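Local atomic coordinates of tubulin binding cofactor C (Leishmania major, PDB entry 5AJ8), a protein that belongs to the tubulin-binding cofactor C family of chaperones and probably takes part in tubulin folding, seen here as its C-terminal domain. Residues M91-G101 against W153-S164. The protein carries 1 engineered substitution. Sequence-based numbering, arbitrary orientation. Where two conformers were deposited one is given.
Sequences MRFGPYRCWVG and WCVLAREEERAS
L156 reaches back over R92 and G94: its CD1 lies against the backbone at G94, while CD2 sits over one face of the R92 guanidinium, 3.4 Å from R92 CZ. On the other face of the sheet F93 CE1 meets W153 CB at 4.1 Å, and the CB atoms of selenomethionine M91 and W153 also touch. Strands 91-95 and 153-155 run parallel, 29° apart, pairing M91 with W153, R92 with C154 and F93 with V155. Their bonds alternate: C154 N to M91 O, F93 N to C154 O (2.9 Å), and L156 N to F93 O. Beyond the strands C98, its SG anti to the carbonyl carbon (chi1 -64°), turns the sulfur onto the E161 side chain, 3.5 Å from OE1, and E161 OE2 approaches P95 CD. Farther along, S164 O lies at the edge of the W99 ring and accepts a hydrogen bond from G101 N at 2.9 Å; the bond from S164 N to C98 O is weak. At the polar edge R92 NH1 makes a long salt bridge of 3.5 Å to E160 OE2, the guanidinium and carboxylate planes 64° apart, and a water joins the same two atoms. D74 is a second partner of the guanidinium, forming a salt bridge with NE, while E160 OE1 accepts A157 N, pinning the turn after L156. A second water links R97 NH2 to E161 OE2. Strand 153-155 closes one edge of a parallel sheet of the beta-helical domain, with 91-95 between it and strand 73-79; Y76 of that strand touches both L156 and C98, and the chain beyond 160 runs back across the sheet, where R162 and S164 meet strand 56-62.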
HETATM    1  N   MSE A  91       2.772   6.971 -11.325  1.00 11.07           N
HETATM    2  CA  MSE A  91       2.852   6.132 -10.129  1.00 10.66           C
HETATM    3  C   MSE A  91       4.257   6.257  -9.606  1.00 10.85           C
HETATM    4  O   MSE A  91       5.229   6.199 -10.379  1.00 11.51           O
HETATM    5  CB  MSE A  91       2.520   4.684 -10.420  1.00 10.41           C
HETATM    6  CG  MSE A  91       1.213   4.435 -11.182  1.00 10.44           C
HETATM    7 SE   MSE A  91      -0.330   5.081 -10.187  1.00 11.31          SE
HETATM    8  CE  MSE A  91      -0.385   3.610  -8.892  1.00 10.46           C
ATOM      9  N   ARG A  92       4.395   6.465  -8.300  1.00  9.88           N
ATOM     10  CA  ARG A  92       5.718   6.502  -7.685  1.00 10.18           C
ATOM     11  C   ARG A  92       5.753   5.551  -6.484  1.00  9.51           C
ATOM     12  O   ARG A  92       4.834   5.566  -5.645  1.00  9.50           O
ATOM     13  CB  ARG A  92       6.058   7.923  -7.226  1.00 10.39           C
ATOM     14  CG  ARG A  92       5.900   8.959  -8.334  1.00 11.60           C
ATOM     15  CD  ARG A  92       6.550  10.287  -7.970  1.00 12.18           C
ATOM     16  NE  ARG A  92       5.968  10.831  -6.747  1.00 12.06           N
ATOM     17  CZ  ARG A  92       6.403  11.920  -6.135  1.00 13.66           C
ATOM     18  NH1 ARG A  92       7.446  12.576  -6.605  1.00 14.66           N
ATOM     19  NH2 ARG A  92       5.785  12.373  -5.040  1.00 15.58           N
ATOM     20  N   PHE A  93       6.808   4.766  -6.397  1.00  9.27           N
ATOM     21  CA  PHE A  93       6.933   3.706  -5.383  1.00  9.11           C
ATOM     22  C   PHE A  93       8.040   3.918  -4.380  1.00  9.20           C
ATOM     23  O   PHE A  93       9.164   4.257  -4.716  1.00  9.73           O
ATOM     24  CB  PHE A  93       7.116   2.342  -6.047  1.00  9.20           C
ATOM     25  CG  PHE A  93       5.871   1.834  -6.704  1.00  9.07           C
ATOM     26  CD1 PHE A  93       5.490   2.306  -7.930  1.00  9.26           C
ATOM     27  CD2 PHE A  93       5.082   0.886  -6.072  1.00  9.24           C
ATOM     28  CE1 PHE A  93       4.343   1.843  -8.536  1.00  9.59           C
ATOM     29  CE2 PHE A  93       3.921   0.430  -6.648  1.00  9.50           C
ATOM     30  CZ  PHE A  93       3.545   0.910  -7.886  1.00  9.56           C
ATOM     31  N   GLY A  94       7.687   3.676  -3.133  1.00  8.94           N
ATOM     32  CA  GLY A  94       8.590   3.784  -2.008  1.00  9.39           C
ATOM     33  C   GLY A  94       8.348   2.622  -1.057  1.00  9.22           C
ATOM     34  O   GLY A  94       7.468   1.774  -1.295  1.00  8.63           O
ATOM     35  N   PRO A  95       9.144   2.562   0.014  1.00  9.46           N
ATOM     36  CA  PRO A  95       9.028   1.532   1.036  1.00  9.26           C
ATOM     37  C   PRO A  95       8.025   1.853   2.160  1.00  8.88           C
ATOM     38  O   PRO A  95       7.857   3.022   2.574  1.00  8.82           O
ATOM     39  CB  PRO A  95      10.436   1.495   1.605  1.00 10.04           C
ATOM     40  CG  PRO A  95      10.849   2.940   1.592  1.00 10.50           C
ATOM     41  CD  PRO A  95      10.285   3.465   0.280  1.00 10.08           C
ATOM     42  N   TYR A  96       7.411   0.791   2.666  1.00  8.79           N
ATOM     43  CA  TYR A  96       6.397   0.840   3.739  1.00  8.86           C
ATOM     44  C   TYR A  96       6.951   1.435   5.045  1.00 10.07           C
ATOM     45  O   TYR A  96       6.212   2.026   5.851  1.00  9.83           O
ATOM     46  CB  TYR A  96       5.910  -0.592   3.969  1.00  8.58           C
ATOM     47  CG  TYR A  96       4.739  -0.826   4.888  1.00  8.68           C
ATOM     48  CD1 TYR A  96       3.492  -0.260   4.631  1.00  8.67           C
ATOM     49  CD2 TYR A  96       4.864  -1.661   5.987  1.00  9.16           C
ATOM     50  CE1 TYR A  96       2.407  -0.518   5.434  1.00  8.96           C
ATOM     51  CE2 TYR A  96       3.785  -1.927   6.802  1.00  9.49           C
ATOM     52  CZ  TYR A  96       2.557  -1.353   6.524  1.00  9.38           C
ATOM     53  OH  TYR A  96       1.482  -1.624   7.327  1.00  9.66           O
ATOM     54  N   ARG A  97       8.248   1.273   5.245  1.00 11.04           N
ATOM     55  CA  ARG A  97       8.912   1.816   6.411  1.00 12.61           C
ATOM     56  C   ARG A  97       8.759   3.364   6.541  1.00 12.79           C
ATOM     57  O   ARG A  97       8.944   3.899   7.622  1.00 12.16           O
ATOM     58  CB  ARG A  97      10.393   1.394   6.439  1.00 13.74           C
ATOM     59  CG  ARG A  97      11.226   1.959   5.312  1.00 14.37           C
ATOM     60  CD  ARG A  97      12.674   1.487   5.371  1.00 16.10           C
ATOM     61  NE  ARG A  97      13.403   1.950   4.191  1.00 17.63           N
ATOM     62  CZ  ARG A  97      13.728   1.208   3.125  1.00 19.72           C
ATOM     63  NH1 ARG A  97      13.431  -0.093   3.061  1.00 20.11           N
ATOM     64  NH2 ARG A  97      14.389   1.771   2.105  1.00 20.56           N
ATOM     65  N   CYS A  98       8.409   4.059   5.446  1.00 12.28           N
ATOM     66  CA  CYS A  98       8.076   5.490   5.530  1.00 12.85           C
ATOM     67  C   CYS A  98       6.867   5.766   6.418  1.00 12.32           C
ATOM     68  O   CYS A  98       6.681   6.900   6.848  1.00 12.67           O
ATOM     69  CB  CYS A  98       7.826   6.091   4.131  1.00 12.90           C
ATOM     70  SG  CYS A  98       9.323   6.039   3.121  1.00 13.85           S
ATOM     71  N   TRP A  99       6.009   4.772   6.661  1.00 11.48           N
ATOM     72  CA  TRP A  99       4.957   4.970   7.652  1.00 11.74           C
ATOM     73  C   TRP A  99       5.525   4.742   9.052  1.00 12.74           C
ATOM     74  O   TRP A  99       5.335   3.678   9.643  1.00 12.54           O
ATOM     75  CB  TRP A  99       3.724   4.097   7.384  1.00 10.88           C
ATOM     76  CG  TRP A  99       2.600   4.368   8.355  1.00 10.75           C
ATOM     77  CD1 TRP A  99       2.403   5.507   9.099  1.00 11.35           C
ATOM     78  CD2 TRP A  99       1.510   3.511   8.654  1.00 10.41           C
ATOM     79  NE1 TRP A  99       1.263   5.401   9.838  1.00 11.21           N
ATOM     80  CE2 TRP A  99       0.689   4.185   9.578  1.00 10.90           C
ATOM     81  CE3 TRP A  99       1.138   2.228   8.231  1.00 10.13           C
ATOM     82  CZ2 TRP A  99      -0.471   3.614  10.091  1.00 11.06           C
ATOM     83  CZ3 TRP A  99      -0.032   1.679   8.732  1.00 10.15           C
ATOM     84  CH2 TRP A  99      -0.811   2.362   9.640  1.00 10.64           C
ATOM     85  N   VAL A 100       6.245   5.751   9.541  1.00 14.43           N
ATOM     86  CA  VAL A 100       6.862   5.731  10.855  1.00 16.09           C
ATOM     87  C   VAL A 100       5.801   5.544  11.930  1.00 15.96           C
ATOM     88  O   VAL A 100       6.031   4.855  12.919  1.00 17.84           O
ATOM     89  CB  VAL A 100       7.682   7.017  11.137  1.00 18.82           C
ATOM     90  CG1 VAL A 100       8.297   6.967  12.534  1.00 20.38           C
ATOM     91  CG2 VAL A 100       8.803   7.196  10.104  1.00 19.85           C
ATOM     92  N   GLY A 101       4.623   6.119  11.731  1.00 16.07           N
ATOM     93  CA  GLY A 101       3.533   6.034  12.721  1.00 15.63           C
ATOM     94  C   GLY A 101       2.948   4.658  12.993  1.00 15.00           C
ATOM     95  O   GLY A 101       2.285   4.462  14.008  1.00 14.38           O
ATOM     96  N   TRP A 153       5.579   4.507 -14.181  1.00 13.09           N
ATOM     97  CA  TRP A 153       5.989   4.390 -12.798  1.00 12.88           C
ATOM     98  C   TRP A 153       7.479   4.682 -12.600  1.00 13.00           C
ATOM     99  O   TRP A 153       8.271   4.611 -13.521  1.00 12.60           O
ATOM    100  CB  TRP A 153       5.640   2.998 -12.263  1.00 13.62           C
ATOM    101  CG  TRP A 153       6.478   1.902 -12.826  1.00 13.57           C
ATOM    102  CD1 TRP A 153       6.241   1.190 -13.950  1.00 14.32           C
ATOM    103  CD2 TRP A 153       7.705   1.410 -12.289  1.00 14.61           C
ATOM    104  NE1 TRP A 153       7.246   0.275 -14.167  1.00 15.05           N
ATOM    105  CE2 TRP A 153       8.157   0.385 -13.153  1.00 15.36           C
ATOM    106  CE3 TRP A 153       8.467   1.732 -11.160  1.00 14.57           C
ATOM    107  CZ2 TRP A 153       9.330  -0.323 -12.927  1.00 16.20           C
ATOM    108  CZ3 TRP A 153       9.627   1.005 -10.914  1.00 15.87           C
ATOM    109  CH2 TRP A 153      10.047  -0.012 -11.795  1.00 16.71           C
ATOM    110  N   CYS A 154       7.841   5.042 -11.376  1.00 13.65           N
ATOM    111  CA  CYS A 154       9.222   5.222 -10.996  1.00 14.31           C
ATOM    112  C   CYS A 154       9.351   4.985  -9.500  1.00 14.51           C
ATOM    113  O   CYS A 154       8.347   4.756  -8.813  1.00 13.98           O
ATOM    114  CB  CYS A 154       9.722   6.619 -11.391  1.00 15.44           C
ATOM    115  SG  CYS A 154       8.958   7.978 -10.492  1.00 18.99           S
ATOM    116  N   VAL A 155      10.585   5.076  -9.003  1.00 15.37           N
ATOM    117  CA  VAL A 155      10.911   4.908  -7.594  1.00 15.95           C
ATOM    118  C   VAL A 155      11.165   6.284  -6.984  1.00 15.83           C
ATOM    119  O   VAL A 155      11.898   7.087  -7.529  1.00 17.90           O
ATOM    120  CB  VAL A 155      12.134   3.979  -7.437  1.00 17.83           C
ATOM    121  CG1 VAL A 155      12.515   3.800  -5.969  1.00 18.62           C
ATOM    122  CG2 VAL A 155      11.827   2.630  -8.081  1.00 18.00           C
ATOM    123  N   LEU A 156      10.503   6.566  -5.872  1.00 15.54           N
ATOM    124  CA  LEU A 156      10.661   7.811  -5.149  1.00 15.83           C
ATOM    125  C   LEU A 156      12.083   7.992  -4.705  1.00 18.10           C
ATOM    126  O   LEU A 156      12.730   7.032  -4.272  1.00 15.59           O
ATOM    127  CB  LEU A 156       9.798   7.803  -3.883  1.00 15.12           C
ATOM    128  CG  LEU A 156       8.292   7.955  -4.094  1.00 13.96           C
ATOM    129  CD1 LEU A 156       7.518   7.471  -2.892  1.00 13.74           C
ATOM    130  CD2 LEU A 156       7.943   9.406  -4.386  1.00 13.04           C
ATOM    131  N   ALA A 157      12.565   9.225  -4.848  1.00 20.52           N
ATOM    132  CA  ALA A 157      13.861   9.611  -4.350  1.00 23.27           C
ATOM    133  C   ALA A 157      13.725   9.789  -2.858  1.00 24.79           C
ATOM    134  O   ALA A 157      12.638  10.070  -2.363  1.00 20.41           O
ATOM    135  CB  ALA A 157      14.331  10.907  -5.020  1.00 24.81           C
ATOM    136  N   ARG A 158      14.837   9.618  -2.143  0.50 28.09           N
ATOM    137  CA  ARG A 158      14.884   9.785  -0.686  0.50 30.10           C
ATOM    138  C   ARG A 158      14.145  11.026  -0.208  0.50 28.98           C
ATOM    139  O   ARG A 158      13.301  10.939   0.678  0.50 28.81           O
ATOM    140  CB  ARG A 158      16.339   9.850  -0.203  0.50 33.20           C
ATOM    141  CG  ARG A 158      17.146   8.589  -0.448  0.50 34.45           C
ATOM    142  CD  ARG A 158      18.626   8.794  -0.139  0.50 36.24           C
ATOM    143  NE  ARG A 158      19.425   7.761  -0.782  0.50 36.04           N
ATOM    144  CZ  ARG A 158      20.057   7.922  -1.935  0.50 36.09           C
ATOM    145  NH1 ARG A 158      20.029   9.088  -2.564  0.50 35.65           N
ATOM    146  NH2 ARG A 158      20.736   6.917  -2.450  0.50 38.79           N
ATOM    147  N   GLU A 159      14.444  12.170  -0.811  1.00 30.10           N
ATOM    148  CA  GLU A 159      13.850  13.450  -0.394  1.00 33.47           C
ATOM    149  C   GLU A 159      12.380  13.632  -0.747  1.00 31.44           C
ATOM    150  O   GLU A 159      11.727  14.556  -0.272  1.00 35.18           O
ATOM    151  CB  GLU A 159      14.640  14.643  -0.958  1.00 44.52           C
ATOM    152  CG  GLU A 159      14.601  14.803  -2.485  1.00 52.27           C
ATOM    153  CD  GLU A 159      15.816  14.222  -3.203  1.00 60.61           C
ATOM    154  OE1 GLU A 159      16.588  13.444  -2.591  1.00 59.25           O
ATOM    155  OE2 GLU A 159      15.996  14.556  -4.396  1.00 74.86           O
ATOM    156  N   GLU A 160      11.863  12.789  -1.616  1.00 28.19           N
ATOM    157  CA  GLU A 160      10.454  12.838  -1.952  1.00 26.62           C
ATOM    158  C   GLU A 160       9.669  11.860  -1.083  1.00 20.93           C
ATOM    159  O   GLU A 160       8.464  11.789  -1.202  1.00 19.31           O
ATOM    160  CB  GLU A 160      10.244  12.490  -3.432  1.00 29.61           C
ATOM    161  CG  GLU A 160      11.085  13.307  -4.402  1.00 36.36           C
ATOM    162  CD  GLU A 160      10.939  12.844  -5.851  1.00 38.24           C
ATOM    163  OE1 GLU A 160      11.073  11.627  -6.139  1.00 34.70           O
ATOM    164  OE2 GLU A 160      10.706  13.711  -6.708  1.00 41.60           O
ATOM    165  N   GLU A 161      10.327  11.101  -0.222  1.00 18.76           N
ATOM    166  CA  GLU A 161       9.586  10.168   0.634  1.00 18.03           C
ATOM    167  C   GLU A 161       8.754  10.968   1.635  1.00 15.95           C
ATOM    168  O   GLU A 161       9.217  11.938   2.170  1.00 15.59           O
ATOM    169  CB  GLU A 161      10.516   9.153   1.331  1.00 18.70           C
ATOM    170  CG  GLU A 161      10.979   8.036   0.392  1.00 21.09           C
ATOM    171  CD  GLU A 161      12.090   7.136   0.975  1.00 23.10           C
ATOM    172  OE1 GLU A 161      12.449   7.243   2.167  1.00 24.17           O
ATOM    173  OE2 GLU A 161      12.618   6.304   0.224  1.00 22.10           O
ATOM    174  N   ARG A 162       7.508  10.577   1.829  1.00 14.82           N
ATOM    175  CA  ARG A 162       6.659  11.211   2.840  1.00 15.28           C
ATOM    176  C   ARG A 162       6.631  10.306   4.077  1.00 14.15           C
ATOM    177  O   ARG A 162       5.938   9.301   4.101  1.00 13.45           O
ATOM    178  CB  ARG A 162       5.269  11.425   2.282  1.00 14.39           C
ATOM    179  CG  ARG A 162       4.240  12.047   3.209  1.00 14.33           C
ATOM    180  CD  ARG A 162       2.909  11.974   2.457  1.00 14.13           C
ATOM    181  NE  ARG A 162       1.786  12.602   3.140  1.00 14.87           N
ATOM    182  CZ  ARG A 162       0.988  12.011   4.024  1.00 15.35           C
ATOM    183  NH1 ARG A 162       1.200  10.742   4.425  1.00 13.72           N
ATOM    184  NH2 ARG A 162      -0.019  12.724   4.535  1.00 15.13           N
ATOM    185  N   ALA A 163       7.419  10.683   5.073  1.00 13.94           N
ATOM    186  CA  ALA A 163       7.596   9.892   6.291  1.00 14.17           C
ATOM    187  C   ALA A 163       6.498  10.249   7.295  1.00 13.87           C
ATOM    188  O   ALA A 163       6.649  11.163   8.079  1.00 16.20           O
ATOM    189  CB  ALA A 163       8.985  10.152   6.874  1.00 14.69           C
ATOM    190  N   SER A 164       5.372   9.552   7.235  1.00 13.22           N
ATOM    191  CA  SER A 164       4.188   9.920   8.016  1.00 13.10           C
ATOM    192  C   SER A 164       4.304   9.419   9.475  1.00 13.68           C
ATOM    193  O   SER A 164       4.591   8.222   9.719  1.00 12.17           O
ATOM    194  CB  SER A 164       2.921   9.369   7.361  1.00 11.99           C
ATOM    195  OG  SER A 164       1.762   9.595   8.148  1.00 12.40           O
TER
HETATM  196  O   HOH W   1       9.335  12.281  -8.884  1.00 36.54           O
HETATM  197  O   HOH W   2      14.444   4.449   1.396  1.00 28.23           O